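Long-range contacts in maltose/maltodextrin-binding protein (Thermus thermophilus, PDB 2GH9), which binds maltotriose and probably delivers such maltodextrins for uptake, as periplasmic solute-binding proteins of this family do: residues W6-G11 and V37-I42; F111-A116 and G267-V272. All blocks are in the same frame, centred on the assembly; numbering follows the deposited sequence.

Contact 1 (W6-G11 and V37-I42); sequences WTHFGG and VPFAEI. With GLC (alpha-D-glucopyranose), chain B; GLC (alpha-D-glucopyranose), chain C.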
ATOM      1  N   TRP A   6       3.818 -16.545  -6.795  1.00 24.22           N
ATOM      2  CA  TRP A   6       2.716 -16.127  -5.919  1.00 23.78           C
ATOM      3  C   TRP A   6       2.377 -14.679  -6.185  1.00 22.93           C
ATOM      4  O   TRP A   6       3.287 -13.841  -6.269  1.00 23.43           O
ATOM      5  CB  TRP A   6       3.098 -16.294  -4.457  1.00 24.41           C
ATOM      6  CG  TRP A   6       3.069 -17.701  -4.001  1.00 24.88           C
ATOM      7  CD1 TRP A   6       2.590 -18.782  -4.686  1.00 25.54           C
ATOM      8  CD2 TRP A   6       3.512 -18.186  -2.737  1.00 26.13           C
ATOM      9  NE1 TRP A   6       2.740 -19.917  -3.938  1.00 26.55           N
ATOM     10  CE2 TRP A   6       3.288 -19.579  -2.726  1.00 25.62           C
ATOM     11  CE3 TRP A   6       4.099 -17.580  -1.615  1.00 24.66           C
ATOM     12  CZ2 TRP A   6       3.614 -20.379  -1.629  1.00 26.10           C
ATOM     13  CZ3 TRP A   6       4.423 -18.372  -0.530  1.00 25.37           C
ATOM     14  CH2 TRP A   6       4.179 -19.767  -0.545  1.00 24.43           C
ATOM     15  N   THR A   7       1.083 -14.386  -6.331  1.00 21.77           N
ATOM     16  CA  THR A   7       0.631 -13.000  -6.521  1.00 20.71           C
ATOM     17  C   THR A   7      -0.664 -12.691  -5.770  1.00 19.61           C
ATOM     18  O   THR A   7      -1.519 -13.558  -5.622  1.00 20.34           O
ATOM     19  CB  THR A   7       0.414 -12.680  -8.033  1.00 20.66           C
ATOM     20  OG1 THR A   7       0.157 -11.290  -8.189  1.00 19.73           O
ATOM     21  CG2 THR A   7      -0.734 -13.486  -8.619  1.00 19.26           C
ATOM     22  N   HIS A   8      -0.799 -11.442  -5.338  1.00 19.08           N
ATOM     23  CA  HIS A   8      -2.035 -10.923  -4.725  1.00 19.45           C
ATOM     24  C   HIS A   8      -2.868 -10.113  -5.720  1.00 19.63           C
ATOM     25  O   HIS A   8      -3.894  -9.501  -5.365  1.00 18.85           O
ATOM     26  CB  HIS A   8      -1.742 -10.075  -3.483  1.00 18.68           C
ATOM     27  CG  HIS A   8      -0.748  -8.967  -3.691  1.00 19.21           C
ATOM     28  ND1 HIS A   8      -1.117  -7.686  -4.047  1.00 18.48           N
ATOM     29  CD2 HIS A   8       0.598  -8.932  -3.515  1.00 20.07           C
ATOM     30  CE1 HIS A   8      -0.039  -6.923  -4.124  1.00 20.22           C
ATOM     31  NE2 HIS A   8       1.012  -7.648  -3.779  1.00 20.32           N
ATOM     32  N   PHE A   9      -2.436 -10.121  -6.975  1.00 19.51           N
ATOM     33  CA  PHE A   9      -3.122  -9.384  -8.002  1.00 19.81           C
ATOM     34  C   PHE A   9      -4.444 -10.071  -8.371  1.00 20.67           C
ATOM     35  O   PHE A   9      -4.574 -11.303  -8.327  1.00 21.25           O
ATOM     36  CB  PHE A   9      -2.265  -9.271  -9.279  1.00 18.96           C
ATOM     37  CG  PHE A   9      -0.982  -8.511  -9.116  1.00 16.97           C
ATOM     38  CD1 PHE A   9      -0.706  -7.761  -7.979  1.00 18.47           C
ATOM     39  CD2 PHE A   9      -0.036  -8.546 -10.128  1.00 16.59           C
ATOM     40  CE1 PHE A   9       0.474  -7.077  -7.854  1.00 18.45           C
ATOM     41  CE2 PHE A   9       1.145  -7.863 -10.014  1.00 17.11           C
ATOM     42  CZ  PHE A   9       1.397  -7.111  -8.883  1.00 19.91           C
ATOM     43  N   GLY A  10      -5.416  -9.249  -8.748  1.00 21.38           N
ATOM     44  CA  GLY A  10      -6.643  -9.723  -9.365  1.00 21.25           C
ATOM     45  C   GLY A  10      -6.967  -8.857 -10.545  1.00 22.20           C
ATOM     46  O   GLY A  10      -6.218  -7.927 -10.869  1.00 23.03           O
ATOM     47  N   GLY A  11      -8.061  -9.203 -11.222  1.00 22.50           N
ATOM     48  CA  GLY A  11      -8.594  -8.401 -12.285  1.00 23.28           C
ATOM     49  C   GLY A  11      -7.621  -8.179 -13.423  1.00 23.03           C
ATOM     50  O   GLY A  11      -6.856  -9.088 -13.780  1.00 23.37           O
ATOM     51  N   VAL A  37      -2.812 -15.765  -4.131  1.00 23.03           N
ATOM     52  CA  VAL A  37      -2.665 -15.862  -2.678  1.00 22.55           C
ATOM     53  C   VAL A  37      -3.209 -14.542  -2.150  1.00 22.56           C
ATOM     54  O   VAL A  37      -2.844 -13.479  -2.683  1.00 23.43           O
ATOM     55  CB  VAL A  37      -1.207 -15.945  -2.208  1.00 22.28           C
ATOM     56  CG1 VAL A  37      -1.150 -16.257  -0.668  1.00 21.33           C
ATOM     57  CG2 VAL A  37      -0.354 -16.921  -3.062  1.00 20.75           C
ATOM     58  N   PRO A  38      -4.094 -14.590  -1.129  1.00 22.28           N
ATOM     59  CA  PRO A  38      -4.519 -13.306  -0.544  1.00 21.17           C
ATOM     60  C   PRO A  38      -3.320 -12.547   0.047  1.00 20.60           C
ATOM     61  O   PRO A  38      -2.423 -13.150   0.689  1.00 19.86           O
ATOM     62  CB  PRO A  38      -5.500 -13.717   0.547  1.00 21.19           C
ATOM     63  CG  PRO A  38      -5.822 -15.156   0.301  1.00 20.62           C
ATOM     64  CD  PRO A  38      -4.694 -15.747  -0.427  1.00 21.72           C
ATOM     65  N   PHE A  39      -3.315 -11.237  -0.176  1.00 20.64           N
ATOM     66  CA  PHE A  39      -2.220 -10.355   0.227  1.00 20.57           C
ATOM     67  C   PHE A  39      -1.800 -10.576   1.673  1.00 20.54           C
ATOM     68  O   PHE A  39      -0.604 -10.685   1.970  1.00 20.11           O
ATOM     69  CB  PHE A  39      -2.632  -8.889   0.003  1.00 20.52           C
ATOM     70  CG  PHE A  39      -1.684  -7.887   0.600  1.00 19.88           C
ATOM     71  CD1 PHE A  39      -0.561  -7.479  -0.107  1.00 21.55           C
ATOM     72  CD2 PHE A  39      -1.904  -7.362   1.860  1.00 19.57           C
ATOM     73  CE1 PHE A  39       0.307  -6.555   0.438  1.00 20.87           C
ATOM     74  CE2 PHE A  39      -1.021  -6.440   2.428  1.00 20.31           C
ATOM     75  CZ  PHE A  39       0.074  -6.039   1.720  1.00 20.45           C
ATOM     76  N   ALA A  40      -2.788 -10.683   2.563  1.00 21.14           N
ATOM     77  CA  ALA A  40      -2.546 -10.746   4.027  1.00 21.54           C
ATOM     78  C   ALA A  40      -1.998 -12.097   4.514  1.00 22.04           C
ATOM     79  O   ALA A  40      -1.664 -12.252   5.698  1.00 22.56           O
ATOM     80  CB  ALA A  40      -3.837 -10.375   4.785  1.00 21.64           C
ATOM     81  N   GLU A  41      -1.933 -13.074   3.605  1.00 22.40           N
ATOM     82  CA  GLU A  41      -1.395 -14.402   3.875  1.00 22.73           C
ATOM     83  C   GLU A  41       0.002 -14.672   3.272  1.00 23.09           C
ATOM     84  O   GLU A  41       0.704 -15.615   3.695  1.00 23.61           O
ATOM     85  CB  GLU A  41      -2.400 -15.436   3.352  1.00 23.20           C
ATOM     86  CG  GLU A  41      -3.684 -15.440   4.144  1.00 23.42           C
ATOM     87  CD  GLU A  41      -4.595 -16.582   3.804  1.00 24.00           C
ATOM     88  OE1 GLU A  41      -4.170 -17.565   3.172  1.00 31.94           O
ATOM     89  OE2 GLU A  41      -5.775 -16.498   4.159  1.00 25.77           O
ATOM     90  N   ILE A  42       0.430 -13.850   2.315  1.00 22.78           N
ATOM     91  CA  ILE A  42       1.660 -14.141   1.556  1.00 23.18           C
ATOM     92  C   ILE A  42       2.931 -14.130   2.388  1.00 24.06           C
ATOM     93  O   ILE A  42       3.737 -15.064   2.272  1.00 24.45           O
ATOM     94  CB  ILE A  42       1.879 -13.178   0.352  1.00 22.93           C
ATOM     95  CG1 ILE A  42       0.815 -13.365  -0.710  1.00 21.99           C
ATOM     96  CG2 ILE A  42       3.246 -13.415  -0.301  1.00 22.61           C
ATOM     97  CD1 ILE A  42       0.891 -12.299  -1.847  1.00 22.79           C
TER
HETATM   98  C1  GLC B   1      -4.920  -6.363  -2.879  1.00 20.95           C
HETATM   99  C2  GLC B   1      -3.962  -5.392  -3.568  1.00 18.57           C
HETATM  100  C3  GLC B   1      -2.975  -4.846  -2.555  1.00 16.80           C
HETATM  101  C4  GLC B   1      -3.741  -4.172  -1.406  1.00 16.49           C
HETATM  102  C5  GLC B   1      -4.710  -5.156  -0.732  1.00 18.76           C
HETATM  103  C6  GLC B   1      -5.608  -4.445   0.299  1.00 19.24           C
HETATM  104  O1  GLC B   1      -4.187  -7.527  -2.507  1.00 25.38           O
HETATM  105  O2  GLC B   1      -3.289  -6.033  -4.674  1.00 17.50           O
HETATM  106  O3  GLC B   1      -2.047  -3.928  -3.156  1.00 17.32           O
HETATM  107  O4  GLC B   1      -2.818  -3.813  -0.393  1.00 17.46           O
HETATM  108  O5  GLC B   1      -5.529  -5.766  -1.727  1.00 19.78           O
HETATM  109  O6  GLC B   1      -6.559  -5.350   0.892  1.00 20.67           O
HETATM  110  C1  GLC C   2      -2.749  -2.410  -0.090  1.00 15.32           C
HETATM  111  C2  GLC C   2      -1.295  -1.980  -0.142  1.00 15.94           C
HETATM  112  C3  GLC C   2      -0.519  -2.658   1.010  1.00 16.40           C
HETATM  113  C4  GLC C   2      -1.174  -2.457   2.368  1.00 18.11           C
HETATM  114  C5  GLC C   2      -2.653  -2.828   2.299  1.00 17.70           C
HETATM  115  C6  GLC C   2      -3.367  -2.479   3.610  1.00 18.26           C
HETATM  116  O2  GLC C   2      -0.717  -2.379  -1.388  1.00 16.86           O
HETATM  117  O3  GLC C   2       0.813  -2.193   1.037  1.00 16.48           O
HETATM  118  O4  GLC C   2      -0.504  -3.262   3.359  1.00 19.54           O
HETATM  119  O5  GLC C   2      -3.301  -2.138   1.205  1.00 14.21           O
HETATM  120  O6  GLC C   2      -4.505  -3.313   3.843  1.00 19.26           O
HETATM  121  O   HOH W   1      -5.377  -9.992  -2.493  1.00 21.45           O
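The edge of the Phe39 ring meets the face of the His8 imidazole in a T-shaped pair. The ring centroids are 5.2 Å apart and the planes stand at 82°. Phe39 CD1 sits over the centre of the imidazole, and Phe9 CD1 lies over the opposite face, toward its rim. With CG between the backbone N and the carbonyl carbon (chi1 53°), the His8 side chain runs beside that of Phe39. The turn about chi2 (92°) points ND1 at the sugar.

At the imidazole edge, His8 ND1 and O2 of the chain B glucose form an in-plane hydrogen bond of 2.8 Å; either may donate. Water 1 bridges His8 O, to which it donates, and Phe39 N, from which it accepts weakly. Water 1 also lies 2.7 Å from O1 of the chain B glucose.

Between the backbones, Val37 N donates to Thr7 O at 3.0 Å. His8 CA adds a CA-H...O contact to Val37 O.

Two methyl groups make the apolar contacts. Val37 CG2 lies over the five-membered ring of Trp6 in a CH-pi contact, 3.6 Å from Trp6 CG. Ile42 CD1 packs at the imidazole edge, 3.8 Å from His8 CD2.

His8 and Phe39 form part of the maltotriose pocket wall and meet two glucose units; Phe39 CZ lies 3.3 Å from O4 of the chain C glucose.

The contact joins the C-terminal end of strand 3-7 to the start of helix 39-49. Strand 58-63 runs beside strand 3-7, and Trp66 meets the ring of Phe39.

Contact 2 (F111-A116 and G267-V272); sequences FAESVA and GVQGVV. With GLC (alpha-D-glucopyranose), chain C.
Two antiparallel neighbours in the mixed sheet, strands 104-113 and 265-273, pair here and carry part of the maltotriose pocket. Phe111 with Gln269 and Glu113 with Gly267 are hydrogen-bonded pairs. Ala112 with Val268 between them is a non-hydrogen-bonded pair. Gln269 N donates to Phe111 O at 2.8 Å, and Phe111 N returns a bond to Gln269 O. Gly267 N donates to Glu113 O at 2.9 Å, and Glu113 N to Gly267 O. CA-H...O contacts from Val268 CA to Phe111 O and from Ala112 CA to Gly267 O add to the pairing.

Glu113 and Gln269 project from the same face of the sheet, and their side chains cross diagonally. Gln269 NE2 donates to Glu113 OE2 over 2.8 Å, nearly straight at 168°. It reaches the syn side of that oxygen, 31° out of the carboxylate plane, while OE2 lies close to the amide plane. A bend at chi2 of Gln269 (-84°) folds its amide back to the acid.

In this solute-binding protein fold the sugar lies between two lobes, and Glu113 belongs to the pocket. Its OE2 accepts a second bond, from O2 of the chain C glucose at 2.7 Å. The other oxygen, OE1, forms a salt bridge with Arg305, so the carboxylate is gripped at both oxygens. Replacing the glutamate by alanine would probably leave Arg305 without its charge partner, and O2 of the glucose and NE2 of Gln269 without their acceptor. Gln269 OE1 is hydrogen-bonded to Thr61 OG1. Gly267 has no side chain beside the acid; a CB there would lie about 3.5 Å from Glu113 OE2. On the same face as Glu113, the ring of Phe111 turns an edge to Gln269 CB and stacks with Phe299.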
ATOM      1  N   PHE A 111       6.626  -0.692  -8.728  1.00 22.33           N
ATOM      2  CA  PHE A 111       5.505   0.247  -8.695  1.00 21.99           C
ATOM      3  C   PHE A 111       5.426   0.993  -7.382  1.00 22.04           C
ATOM      4  O   PHE A 111       5.803   0.467  -6.321  1.00 23.09           O
ATOM      5  CB  PHE A 111       4.185  -0.498  -8.928  1.00 23.80           C
ATOM      6  CG  PHE A 111       4.239  -1.485 -10.060  1.00 24.54           C
ATOM      7  CD1 PHE A 111       4.332  -1.044 -11.371  1.00 26.49           C
ATOM      8  CD2 PHE A 111       4.198  -2.846  -9.816  1.00 26.08           C
ATOM      9  CE1 PHE A 111       4.409  -1.958 -12.426  1.00 24.89           C
ATOM     10  CE2 PHE A 111       4.257  -3.755 -10.870  1.00 26.75           C
ATOM     11  CZ  PHE A 111       4.364  -3.298 -12.173  1.00 25.28           C
ATOM     12  N   ALA A 112       4.984   2.236  -7.458  1.00 20.91           N
ATOM     13  CA  ALA A 112       4.746   3.048  -6.281  1.00 19.97           C
ATOM     14  C   ALA A 112       3.254   3.268  -6.144  1.00 18.70           C
ATOM     15  O   ALA A 112       2.518   3.283  -7.135  1.00 17.23           O
ATOM     16  CB  ALA A 112       5.490   4.372  -6.386  1.00 19.49           C
ATOM     17  N   GLU A 113       2.803   3.428  -4.904  1.00 18.33           N
ATOM     18  CA  GLU A 113       1.389   3.534  -4.622  1.00 18.07           C
ATOM     19  C   GLU A 113       1.169   4.254  -3.309  1.00 18.45           C
ATOM     20  O   GLU A 113       2.033   4.286  -2.454  1.00 17.97           O
ATOM     21  CB  GLU A 113       0.792   2.139  -4.509  1.00 18.36           C
ATOM     22  CG  GLU A 113       1.437   1.291  -3.401  1.00 17.41           C
ATOM     23  CD  GLU A 113       1.061  -0.159  -3.468  1.00 16.97           C
ATOM     24  OE1 GLU A 113       0.525  -0.549  -4.508  1.00 19.42           O
ATOM     25  OE2 GLU A 113       1.272  -0.911  -2.472  1.00 18.41           O
ATOM     26  N   SER A 114      -0.033   4.788  -3.154  1.00 19.03           N
ATOM     27  CA  SER A 114      -0.480   5.326  -1.878  1.00 18.81           C
ATOM     28  C   SER A 114      -1.985   5.360  -1.920  1.00 18.75           C
ATOM     29  O   SER A 114      -2.580   5.312  -2.997  1.00 19.38           O
ATOM     30  CB  SER A 114       0.077   6.748  -1.655  1.00 18.28           C
ATOM     31  OG  SER A 114      -0.706   7.723  -2.323  1.00 20.08           O
ATOM     32  N   VAL A 115      -2.619   5.462  -0.758  1.00 19.09           N
ATOM     33  CA  VAL A 115      -4.030   5.810  -0.747  1.00 18.68           C
ATOM     34  C   VAL A 115      -4.226   7.277  -1.109  1.00 19.02           C
ATOM     35  O   VAL A 115      -3.312   8.113  -1.034  1.00 17.96           O
ATOM     36  CB  VAL A 115      -4.746   5.476   0.622  1.00 19.07           C
ATOM     37  CG1 VAL A 115      -4.705   3.969   0.867  1.00 18.76           C
ATOM     38  CG2 VAL A 115      -4.153   6.291   1.799  1.00 16.61           C
ATOM     39  N   ALA A 116      -5.445   7.562  -1.546  1.00 19.82           N
ATOM     40  CA  ALA A 116      -5.872   8.898  -1.920  1.00 20.06           C
ATOM     41  C   ALA A 116      -7.412   8.949  -1.920  1.00 20.18           C
ATOM     42  O   ALA A 116      -8.092   7.922  -1.838  1.00 20.38           O
ATOM     43  CB  ALA A 116      -5.362   9.263  -3.299  1.00 20.03           C
ATOM     44  N   GLY A 267       4.141   3.359  -0.626  1.00 19.45           N
ATOM     45  CA  GLY A 267       4.480   1.959  -0.650  1.00 19.37           C
ATOM     46  C   GLY A 267       5.148   1.698  -1.970  1.00 19.19           C
ATOM     47  O   GLY A 267       4.741   2.247  -2.979  1.00 18.97           O
ATOM     48  N   VAL A 268       6.171   0.856  -1.954  1.00 19.10           N
ATOM     49  CA  VAL A 268       6.793   0.387  -3.174  1.00 19.48           C
ATOM     50  C   VAL A 268       6.558  -1.104  -3.279  1.00 19.20           C
ATOM     51  O   VAL A 268       6.879  -1.863  -2.349  1.00 18.87           O
ATOM     52  CB  VAL A 268       8.302   0.710  -3.223  1.00 19.20           C
ATOM     53  CG1 VAL A 268       8.876   0.251  -4.530  1.00 17.97           C
ATOM     54  CG2 VAL A 268       8.533   2.193  -3.016  1.00 20.30           C
ATOM     55  N   GLN A 269       5.972  -1.513  -4.403  1.00 19.19           N
ATOM     56  CA  GLN A 269       5.810  -2.915  -4.717  1.00 19.54           C
ATOM     57  C   GLN A 269       6.994  -3.371  -5.572  1.00 20.28           C
ATOM     58  O   GLN A 269       7.350  -2.711  -6.537  1.00 20.90           O
ATOM     59  CB  GLN A 269       4.506  -3.148  -5.468  1.00 19.24           C
ATOM     60  CG  GLN A 269       3.245  -2.824  -4.671  1.00 17.86           C
ATOM     61  CD  GLN A 269       2.776  -3.950  -3.764  1.00 18.54           C
ATOM     62  OE1 GLN A 269       3.028  -5.125  -4.015  1.00 18.58           O
ATOM     63  NE2 GLN A 269       2.073  -3.583  -2.699  1.00 14.85           N
ATOM     64  N   GLY A 270       7.572  -4.515  -5.220  1.00 20.94           N
ATOM     65  CA  GLY A 270       8.699  -5.060  -5.975  1.00 20.89           C
ATOM     66  C   GLY A 270       8.658  -6.556  -6.110  1.00 20.98           C
ATOM     67  O   GLY A 270       7.974  -7.273  -5.333  1.00 20.81           O
ATOM     68  N   VAL A 271       9.380  -7.045  -7.117  1.00 21.15           N
ATOM     69  CA  VAL A 271       9.494  -8.467  -7.333  1.00 21.67           C
ATOM     70  C   VAL A 271      10.651  -9.005  -6.482  1.00 22.19           C
ATOM     71  O   VAL A 271      11.758  -8.426  -6.477  1.00 22.96           O
ATOM     72  CB  VAL A 271       9.735  -8.824  -8.825  1.00 21.48           C
ATOM     73  CG1 VAL A 271       9.822 -10.333  -8.983  1.00 20.94           C
ATOM     74  CG2 VAL A 271       8.617  -8.214  -9.758  1.00 20.29           C
ATOM     75  N   VAL A 272      10.400 -10.098  -5.771  1.00 22.39           N
ATOM     76  CA  VAL A 272      11.443 -10.764  -4.984  1.00 22.96           C
ATOM     77  C   VAL A 272      11.592 -12.201  -5.443  1.00 24.10           C
ATOM     78  O   VAL A 272      10.627 -12.858  -5.850  1.00 23.95           O
ATOM     79  CB  VAL A 272      11.195 -10.709  -3.446  1.00 22.68           C
ATOM     80  CG1 VAL A 272      11.262  -9.246  -2.942  1.00 20.10           C
ATOM     81  CG2 VAL A 272       9.859 -11.381  -3.093  1.00 22.68           C
TER
HETATM   82  C1  GLC C   2      -2.749  -2.410  -0.090  1.00 15.32           C
HETATM   83  C2  GLC C   2      -1.295  -1.980  -0.142  1.00 15.94           C
HETATM   84  C3  GLC C   2      -0.519  -2.658   1.010  1.00 16.40           C
HETATM   85  C4  GLC C   2      -1.174  -2.457   2.368  1.00 18.11           C
HETATM   86  C5  GLC C   2      -2.653  -2.828   2.299  1.00 17.70           C
HETATM   87  C6  GLC C   2      -3.367  -2.479   3.610  1.00 18.26           C
HETATM   88  O2  GLC C   2      -0.717  -2.379  -1.388  1.00 16.86           O
HETATM   89  O3  GLC C   2       0.813  -2.193   1.037  1.00 16.48           O
HETATM   90  O4  GLC C   2      -0.504  -3.262   3.359  1.00 19.54           O
HETATM   91  O5  GLC C   2      -3.301  -2.138   1.205  1.00 14.21           O
HETATM   92  O6  GLC C   2      -4.505  -3.313   3.843  1.00 19.26           O

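How the contacts relate
Contact 1 is complete before the first segment of contact 2 begins, yet both belong to one pocket and reach the same sheet. Their centres are 14 Å apart. Strand 58-63 lies between strands 3-7 and 265-273 and links the two. The contacts touch directly, where His8 NE2 and Gln269 OE1 lie 3.2 Å apart in a probable, weak hydrogen bond. This puts Gln269 between the imidazole of contact 1 and the carboxylate of contact 2. The ligand is shared as well. Contact 1 meets the glucoses of chains B and C, while contact 2 holds the chain C glucose, which Phe39 and Glu113 therefore have in common.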